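Polysaccharide biosynthesis protein CapD (Bacillus thuringiensis HD-771, PDB 6BWC) probably acts as an NADP-dependent dehydratase of the short-chain dehydrogenase family on UDP-N-acetylglucosamine, in the pathway to CMP-pseudaminic acid used in flagellin glycosylation. Local coordinates at residues 21-32 / 48-59. The protein carries 2 engineered substitutions. Sequence-based numbering, arbitrary orientation.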
ATOM      1  N   LYS C  21     -17.561 -13.212 -23.191  1.00 21.07           N
ATOM      2  CA  LYS C  21     -18.973 -13.306 -23.565  1.00 23.18           C
ATOM      3  C   LYS C  21     -19.321 -14.676 -24.138  1.00 23.81           C
ATOM      4  O   LYS C  21     -20.306 -15.294 -23.708  1.00 24.94           O
ATOM      5  CB  LYS C  21     -19.386 -12.264 -24.598  1.00 25.49           C
ATOM      6  CG  LYS C  21     -19.697 -10.876 -24.046  1.00 28.24           C
ATOM      7  CD  LYS C  21     -20.731 -10.135 -24.913  1.00 30.46           C
ATOM      8  CE  LYS C  21     -20.288  -9.872 -26.355  1.00 31.52           C
ATOM      9  NZ  LYS C  21     -21.420 -10.077 -27.309  1.00 31.26           N
ATOM     10  N   SER C  22     -18.543 -15.163 -25.103  1.00 22.73           N
ATOM     11  CA  SER C  22     -18.858 -16.473 -25.694  1.00 22.41           C
ATOM     12  C   SER C  22     -18.918 -17.565 -24.606  1.00 22.73           C
ATOM     13  O   SER C  22     -19.893 -18.314 -24.555  1.00 22.27           O
ATOM     14  CB  SER C  22     -17.888 -16.862 -26.822  1.00 21.83           C
ATOM     15  OG  SER C  22     -18.552 -17.641 -27.804  1.00 20.42           O
ATOM     16  N   ILE C  23     -17.916 -17.614 -23.717  1.00 22.55           N
ATOM     17  CA  ILE C  23     -17.968 -18.513 -22.533  1.00 22.89           C
ATOM     18  C   ILE C  23     -19.264 -18.337 -21.706  1.00 23.34           C
ATOM     19  O   ILE C  23     -19.860 -19.327 -21.281  1.00 23.55           O
ATOM     20  CB  ILE C  23     -16.760 -18.324 -21.577  1.00 22.13           C
ATOM     21  CG1 ILE C  23     -15.451 -18.761 -22.254  1.00 22.26           C
ATOM     22  CG2 ILE C  23     -16.955 -19.128 -20.280  1.00 21.43           C
ATOM     23  CD1 ILE C  23     -14.195 -18.264 -21.556  1.00 22.44           C
ATOM     24  N   LEU C  24     -19.659 -17.080 -21.467  1.00 23.35           N
ATOM     25  CA  LEU C  24     -20.872 -16.728 -20.701  1.00 22.65           C
ATOM     26  C   LEU C  24     -22.106 -17.420 -21.224  1.00 22.65           C
ATOM     27  O   LEU C  24     -22.804 -18.093 -20.465  1.00 22.38           O
ATOM     28  CB  LEU C  24     -21.118 -15.207 -20.727  1.00 22.04           C
ATOM     29  CG  LEU C  24     -22.409 -14.652 -20.140  1.00 21.02           C
ATOM     30  CD1 LEU C  24     -22.672 -15.282 -18.779  1.00 21.45           C
ATOM     31  CD2 LEU C  24     -22.332 -13.138 -20.029  1.00 20.34           C
ATOM     32  N   SER C  25     -22.372 -17.235 -22.513  1.00 22.28           N
ATOM     33  CA  SER C  25     -23.546 -17.831 -23.132  1.00 22.82           C
ATOM     34  C   SER C  25     -23.441 -19.367 -23.209  1.00 23.27           C
ATOM     35  O   SER C  25     -24.449 -20.059 -23.100  1.00 24.79           O
ATOM     36  CB  SER C  25     -23.815 -17.213 -24.504  1.00 22.49           C
ATOM     37  OG  SER C  25     -22.637 -17.192 -25.283  1.00 23.28           O
ATOM     38  N   ASN C  26     -22.239 -19.912 -23.340  1.00 23.24           N
ATOM     39  CA  ASN C  26     -22.103 -21.368 -23.417  1.00 23.83           C
ATOM     40  C   ASN C  26     -22.346 -21.963 -22.054  1.00 23.01           C
ATOM     41  O   ASN C  26     -23.091 -22.922 -21.942  1.00 23.16           O
ATOM     42  CB  ASN C  26     -20.751 -21.809 -24.007  1.00 25.11           C
ATOM     43  CG  ASN C  26     -20.705 -21.700 -25.553  1.00 26.24           C
ATOM     44  OD1 ASN C  26     -20.475 -22.691 -26.243  1.00 27.74           O
ATOM     45  ND2 ASN C  26     -20.913 -20.490 -26.092  1.00 26.39           N
ATOM     46  N   VAL C  27     -21.761 -21.351 -21.024  1.00 22.11           N
ATOM     47  CA  VAL C  27     -21.990 -21.753 -19.632  1.00 21.90           C
ATOM     48  C   VAL C  27     -23.451 -21.571 -19.244  1.00 21.48           C
ATOM     49  O   VAL C  27     -23.968 -22.337 -18.456  1.00 20.21           O
ATOM     50  CB  VAL C  27     -21.027 -21.023 -18.630  1.00 22.24           C
ATOM     51  CG1 VAL C  27     -21.556 -20.998 -17.188  1.00 22.37           C
ATOM     52  CG2 VAL C  27     -19.649 -21.667 -18.640  1.00 21.63           C
ATOM     53  N   LEU C  28     -24.108 -20.565 -19.803  1.00 23.02           N
ATOM     54  CA  LEU C  28     -25.520 -20.295 -19.488  1.00 24.76           C
ATOM     55  C   LEU C  28     -26.497 -21.397 -19.926  1.00 26.22           C
ATOM     56  O   LEU C  28     -27.528 -21.580 -19.285  1.00 25.94           O
ATOM     57  CB  LEU C  28     -25.976 -18.918 -20.038  1.00 24.77           C
ATOM     58  CG  LEU C  28     -25.700 -17.667 -19.172  1.00 24.54           C
ATOM     59  CD1 LEU C  28     -26.052 -16.380 -19.903  1.00 24.15           C
ATOM     60  CD2 LEU C  28     -26.443 -17.704 -17.843  1.00 24.92           C
ATOM     61  N   GLN C  29     -26.183 -22.129 -20.993  1.00 28.48           N
ATOM     62  CA  GLN C  29     -27.060 -23.218 -21.451  1.00 30.19           C
ATOM     63  C   GLN C  29     -26.983 -24.497 -20.607  1.00 28.27           C
ATOM     64  O   GLN C  29     -27.910 -25.306 -20.665  1.00 29.29           O
ATOM     65  CB  GLN C  29     -26.842 -23.521 -22.937  1.00 34.01           C
ATOM     66  CG  GLN C  29     -27.635 -22.584 -23.840  1.00 38.41           C
ATOM     67  CD  GLN C  29     -27.071 -22.496 -25.246  1.00 46.10           C
ATOM     68  OE1 GLN C  29     -26.303 -23.369 -25.684  1.00 51.81           O
ATOM     69  NE2 GLN C  29     -27.445 -21.432 -25.971  1.00 49.09           N
ATOM     70  N   GLU C  30     -25.917 -24.687 -19.827  1.00 25.20           N
ATOM     71  CA  GLU C  30     -25.918 -25.743 -18.798  1.00 24.30           C
ATOM     72  C   GLU C  30     -26.649 -25.354 -17.494  1.00 24.66           C
ATOM     73  O   GLU C  30     -26.757 -26.156 -16.558  1.00 23.57           O
ATOM     74  CB  GLU C  30     -24.501 -26.192 -18.490  1.00 23.55           C
ATOM     75  CG  GLU C  30     -23.896 -27.034 -19.595  1.00 22.51           C
ATOM     76  CD  GLU C  30     -22.417 -27.250 -19.406  1.00 21.56           C
ATOM     77  OE1 GLU C  30     -21.975 -27.354 -18.245  1.00 21.71           O
ATOM     78  OE2 GLU C  30     -21.701 -27.315 -20.417  1.00 20.34           O
ATOM     79  N   LYS C  31     -27.145 -24.123 -17.438  1.00 25.44           N
ATOM     80  CA  LYS C  31     -28.136 -23.715 -16.449  1.00 26.48           C
ATOM     81  C   LYS C  31     -27.558 -23.717 -15.018  1.00 24.46           C
ATOM     82  O   LYS C  31     -27.954 -24.510 -14.190  1.00 24.23           O
ATOM     83  CB  LYS C  31     -29.387 -24.595 -16.597  1.00 29.06           C
ATOM     84  CG  LYS C  31     -30.692 -23.923 -16.179  1.00 32.48           C
ATOM     85  CD  LYS C  31     -31.301 -23.084 -17.297  1.00 34.91           C
ATOM     86  CE  LYS C  31     -32.068 -23.909 -18.328  1.00 37.59           C
ATOM     87  NZ  LYS C  31     -32.436 -23.132 -19.567  1.00 39.62           N
ATOM     88  N   PRO C  32     -26.597 -22.824 -14.739  1.00 23.62           N
ATOM     89  CA  PRO C  32     -25.937 -22.726 -13.439  1.00 23.17           C
ATOM     90  C   PRO C  32     -26.700 -21.861 -12.476  1.00 21.27           C
ATOM     91  O   PRO C  32     -27.599 -21.127 -12.899  1.00 19.91           O
ATOM     92  CB  PRO C  32     -24.634 -22.009 -13.787  1.00 24.00           C
ATOM     93  CG  PRO C  32     -25.043 -21.049 -14.854  1.00 24.09           C
ATOM     94  CD  PRO C  32     -26.108 -21.768 -15.649  1.00 24.23           C
ATOM     95  N   LEU C  48     -23.811  -5.233 -22.657  1.00 25.02           N
ATOM     96  CA  LEU C  48     -24.075  -6.644 -22.341  1.00 24.61           C
ATOM     97  C   LEU C  48     -25.369  -6.801 -21.588  1.00 24.41           C
ATOM     98  O   LEU C  48     -26.237  -7.554 -22.008  1.00 24.69           O
ATOM     99  CB  LEU C  48     -22.932  -7.249 -21.511  1.00 25.30           C
ATOM    100  CG  LEU C  48     -22.949  -8.744 -21.108  1.00 25.35           C
ATOM    101  CD1 LEU C  48     -23.075  -9.669 -22.306  1.00 24.92           C
ATOM    102  CD2 LEU C  48     -21.678  -9.089 -20.333  1.00 24.98           C
ATOM    103  N   GLN C  49     -25.496  -6.082 -20.484  1.00 24.67           N
ATOM    104  CA  GLN C  49     -26.767  -5.983 -19.754  1.00 26.19           C
ATOM    105  C   GLN C  49     -27.978  -5.880 -20.723  1.00 26.05           C
ATOM    106  O   GLN C  49     -28.919  -6.667 -20.675  1.00 24.14           O
ATOM    107  CB  GLN C  49     -26.738  -4.744 -18.834  1.00 27.75           C
ATOM    108  CG  GLN C  49     -27.437  -4.894 -17.488  1.00 29.52           C
ATOM    109  CD  GLN C  49     -26.683  -4.202 -16.354  1.00 30.39           C
ATOM    110  OE1 GLN C  49     -27.177  -3.259 -15.748  1.00 30.38           O
ATOM    111  NE2 GLN C  49     -25.471  -4.671 -16.071  1.00 30.82           N
ATOM    112  N   GLU C  50     -27.915  -4.920 -21.631  1.00 27.34           N
ATOM    113  CA  GLU C  50     -29.021  -4.666 -22.547  1.00 29.52           C
ATOM    114  C   GLU C  50     -29.204  -5.776 -23.598  1.00 32.09           C
ATOM    115  O   GLU C  50     -30.321  -6.081 -24.029  1.00 34.29           O
ATOM    116  CB  GLU C  50     -28.841  -3.313 -23.229  1.00 28.41           C
ATOM    117  CG  GLU C  50     -30.161  -2.687 -23.620  1.00 28.22           C
ATOM    118  CD  GLU C  50     -31.008  -2.261 -22.441  1.00 26.99           C
ATOM    119  OE1 GLU C  50     -30.491  -2.009 -21.327  1.00 25.64           O
ATOM    120  OE2 GLU C  50     -32.220  -2.160 -22.656  1.00 27.85           O
ATOM    121  N   GLU C  51     -28.104  -6.388 -23.988  1.00 32.94           N
ATOM    122  CA  GLU C  51     -28.133  -7.485 -24.928  1.00 34.27           C
ATOM    123  C   GLU C  51     -28.705  -8.751 -24.289  1.00 35.59           C
ATOM    124  O   GLU C  51     -29.216  -9.607 -24.987  1.00 35.24           O
ATOM    125  CB  GLU C  51     -26.718  -7.708 -25.407  1.00 35.16           C
ATOM    126  CG  GLU C  51     -26.533  -8.610 -26.593  1.00 36.19           C
ATOM    127  CD  GLU C  51     -25.060  -8.805 -26.855  1.00 38.15           C
ATOM    128  OE1 GLU C  51     -24.274  -7.853 -26.583  1.00 35.81           O
ATOM    129  OE2 GLU C  51     -24.693  -9.919 -27.296  1.00 41.84           O
ATOM    130  N   PHE C  52     -28.619  -8.867 -22.965  1.00 38.03           N
ATOM    131  CA  PHE C  52     -29.235  -9.974 -22.225  1.00 40.42           C
ATOM    132  C   PHE C  52     -30.512  -9.474 -21.547  1.00 45.03           C
ATOM    133  O   PHE C  52     -30.642  -9.538 -20.332  1.00 45.61           O
ATOM    134  CB  PHE C  52     -28.227 -10.583 -21.217  1.00 38.76           C
ATOM    135  CG  PHE C  52     -27.200 -11.476 -21.861  1.00 36.25           C
ATOM    136  CD1 PHE C  52     -26.258 -10.959 -22.738  1.00 34.85           C
ATOM    137  CD2 PHE C  52     -27.211 -12.845 -21.639  1.00 35.82           C
ATOM    138  CE1 PHE C  52     -25.335 -11.783 -23.369  1.00 34.00           C
ATOM    139  CE2 PHE C  52     -26.284 -13.673 -22.260  1.00 35.00           C
ATOM    140  CZ  PHE C  52     -25.343 -13.139 -23.123  1.00 34.12           C
ATOM    141  N   ARG C  53     -31.453  -8.971 -22.351  1.00 53.32           N
ATOM    142  CA  ARG C  53     -32.707  -8.378 -21.835  1.00 57.99           C
ATOM    143  C   ARG C  53     -33.524  -9.326 -20.953  1.00 59.12           C
ATOM    144  O   ARG C  53     -33.902  -8.960 -19.832  1.00 58.74           O
ATOM    145  CB  ARG C  53     -33.605  -7.802 -22.959  1.00 64.78           C
ATOM    146  CG  ARG C  53     -33.816  -8.633 -24.246  1.00 69.73           C
ATOM    147  CD  ARG C  53     -33.097  -8.039 -25.471  1.00 73.92           C
ATOM    148  NE  ARG C  53     -33.384  -6.601 -25.629  1.00 78.66           N
ATOM    149  CZ  ARG C  53     -32.623  -5.697 -26.265  1.00 79.32           C
ATOM    150  NH1 ARG C  53     -31.480  -6.041 -26.869  1.00 78.79           N
ATOM    151  NH2 ARG C  53     -33.018  -4.417 -26.298  1.00 78.81           N
ATOM    152  N   ASP C  54     -33.770 -10.537 -21.456  1.00 60.73           N
ATOM    153  CA  ASP C  54     -34.612 -11.539 -20.772  1.00 62.13           C
ATOM    154  C   ASP C  54     -33.865 -12.778 -20.199  1.00 60.13           C
ATOM    155  O   ASP C  54     -34.402 -13.483 -19.342  1.00 54.32           O
ATOM    156  CB  ASP C  54     -35.738 -11.956 -21.719  1.00 60.84           C
ATOM    157  CG  ASP C  54     -36.715 -10.807 -22.004  1.00 62.07           C
ATOM    158  OD1 ASP C  54     -36.291  -9.649 -22.274  1.00 56.67           O
ATOM    159  OD2 ASP C  54     -37.928 -11.072 -21.949  1.00 65.69           O
ATOM    160  N   LYS C  55     -32.631 -13.009 -20.643  1.00 59.71           N
ATOM    161  CA  LYS C  55     -31.774 -14.061 -20.085  1.00 63.51           C
ATOM    162  C   LYS C  55     -31.105 -13.662 -18.733  1.00 61.99           C
ATOM    163  O   LYS C  55     -30.677 -14.541 -17.958  1.00 56.29           O
ATOM    164  CB  LYS C  55     -30.705 -14.473 -21.120  1.00 67.71           C
ATOM    165  CG  LYS C  55     -31.269 -14.925 -22.474  1.00 71.24           C
ATOM    166  CD  LYS C  55     -31.185 -13.871 -23.587  1.00 71.54           C
ATOM    167  CE  LYS C  55     -32.465 -13.829 -24.419  1.00 71.87           C
ATOM    168  NZ  LYS C  55     -32.326 -13.059 -25.687  1.00 70.40           N
ATOM    169  N   ASN C  56     -30.999 -12.349 -18.471  1.00 60.36           N
ATOM    170  CA  ASN C  56     -30.461 -11.827 -17.198  1.00 58.87           C
ATOM    171  C   ASN C  56     -31.357 -12.147 -16.031  1.00 58.88           C
ATOM    172  O   ASN C  56     -32.418 -11.530 -15.860  1.00 63.75           O
ATOM    173  CB  ASN C  56     -30.320 -10.298 -17.202  1.00 57.34           C
ATOM    174  CG  ASN C  56     -29.055  -9.814 -17.852  1.00 56.06           C
ATOM    175  OD1 ASN C  56     -28.107 -10.562 -18.054  1.00 58.42           O
ATOM    176  ND2 ASN C  56     -29.038  -8.534 -18.181  1.00 55.32           N
ATOM    177  N   ARG C  57     -30.908 -13.085 -15.215  1.00 54.14           N
ATOM    178  CA  ARG C  57     -31.589 -13.422 -13.963  1.00 51.67           C
ATOM    179  C   ARG C  57     -30.718 -14.349 -13.144  1.00 43.52           C
ATOM    180  O   ARG C  57     -30.703 -14.237 -11.929  1.00 42.34           O
ATOM    181  CB  ARG C  57     -32.984 -14.034 -14.190  1.00 56.85           C
ATOM    182  CG  ARG C  57     -33.021 -15.150 -15.221  1.00 62.73           C
ATOM    183  CD  ARG C  57     -34.433 -15.665 -15.488  1.00 66.98           C
ATOM    184  NE  ARG C  57     -34.392 -17.067 -15.928  1.00 69.67           N
ATOM    185  CZ  ARG C  57     -33.993 -17.498 -17.131  1.00 66.56           C
ATOM    186  NH1 ARG C  57     -33.596 -16.654 -18.088  1.00 64.95           N
ATOM    187  NH2 ARG C  57     -33.993 -18.802 -17.387  1.00 65.86           N
ATOM    188  N   ASN C  58     -30.019 -15.269 -13.816  1.00 36.27           N
ATOM    189  CA  ASN C  58     -28.871 -15.982 -13.233  1.00 32.47           C
ATOM    190  C   ASN C  58     -27.493 -15.350 -13.585  1.00 28.70           C
ATOM    191  O   ASN C  58     -26.465 -16.017 -13.489  1.00 27.50           O
ATOM    192  CB  ASN C  58     -28.945 -17.499 -13.566  1.00 33.14           C
ATOM    193  CG  ASN C  58     -28.975 -17.804 -15.077  1.00 33.52           C
ATOM    194  OD1 ASN C  58     -29.364 -16.965 -15.913  1.00 32.52           O
ATOM    195  ND2 ASN C  58     -28.571 -19.025 -15.427  1.00 32.54           N
ATOM    196  N   ILE C  59     -27.484 -14.058 -13.946  1.00 25.85           N
ATOM    197  CA  ILE C  59     -26.273 -13.303 -14.289  1.00 23.58           C
ATOM    198  C   ILE C  59     -26.129 -12.126 -13.350  1.00 22.98           C
ATOM    199  O   ILE C  59     -27.105 -11.462 -13.059  1.00 23.12           O
ATOM    200  CB  ILE C  59     -26.344 -12.728 -15.709  1.00 23.19           C
ATOM    201  CG1 ILE C  59     -26.634 -13.853 -16.708  1.00 23.99           C
ATOM    202  CG2 ILE C  59     -25.048 -12.007 -16.067  1.00 23.03           C
ATOM    203  CD1 ILE C  59     -26.609 -13.444 -18.169  1.00 23.95           C
TER
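With CG trans to their backbone nitrogens, Leu-24 (chi1 173°) and Leu-48 (chi1 -177°) reach toward each other and meet methyl to methyl, CD2 of Leu-24 lying 4.1 Å from CD2 of Leu-48. The other methyl of Leu-48, CD1, packs against the aliphatic part of Lys-21, 3.5 Å from its CD; the two side chains run past each other in opposite senses. Bends in the outer half of the lysine chain then bring its ammonium to Glu-51, whose extended side chain comes from the opposite direction. The two form a salt bridge, the hydrogen bond within it weak, with Lys-21 NZ 3.3 Å from Glu-51 OE2. Further along helix 18-29, Leu-28 sits among three partners. Leu-28 CD1 approaches the Phe-52 ring obliquely, 3.6 Å from CE2, and also touches Ile-59 CD1, the two aliphatic chains crossing nearly at right angles. Leu-28 CD2 lies against the amide group of Asn-58, 3.5 Å from ND2. That amide closes the far end of the contact: Asn-58 ND2 donates a weak but almost straight bond (176°) to Pro-32 O at 3.4 Å, joining the loop after helix 18-29 to the loop before strand 59-63. Leu-24 and Leu-28 also touch Val-35 of strand 34-39, while Leu-48 and Phe-52 touch Tyr-61 of strand 59-63. Helices 18-29 and 42-51, with the loop leading into edge strand 59-63, thus pack beside one another on the parallel part of the central sheet, an arrangement characteristic of the first beta-alpha-beta-alpha-beta unit of an NADP-binding Rossmann fold.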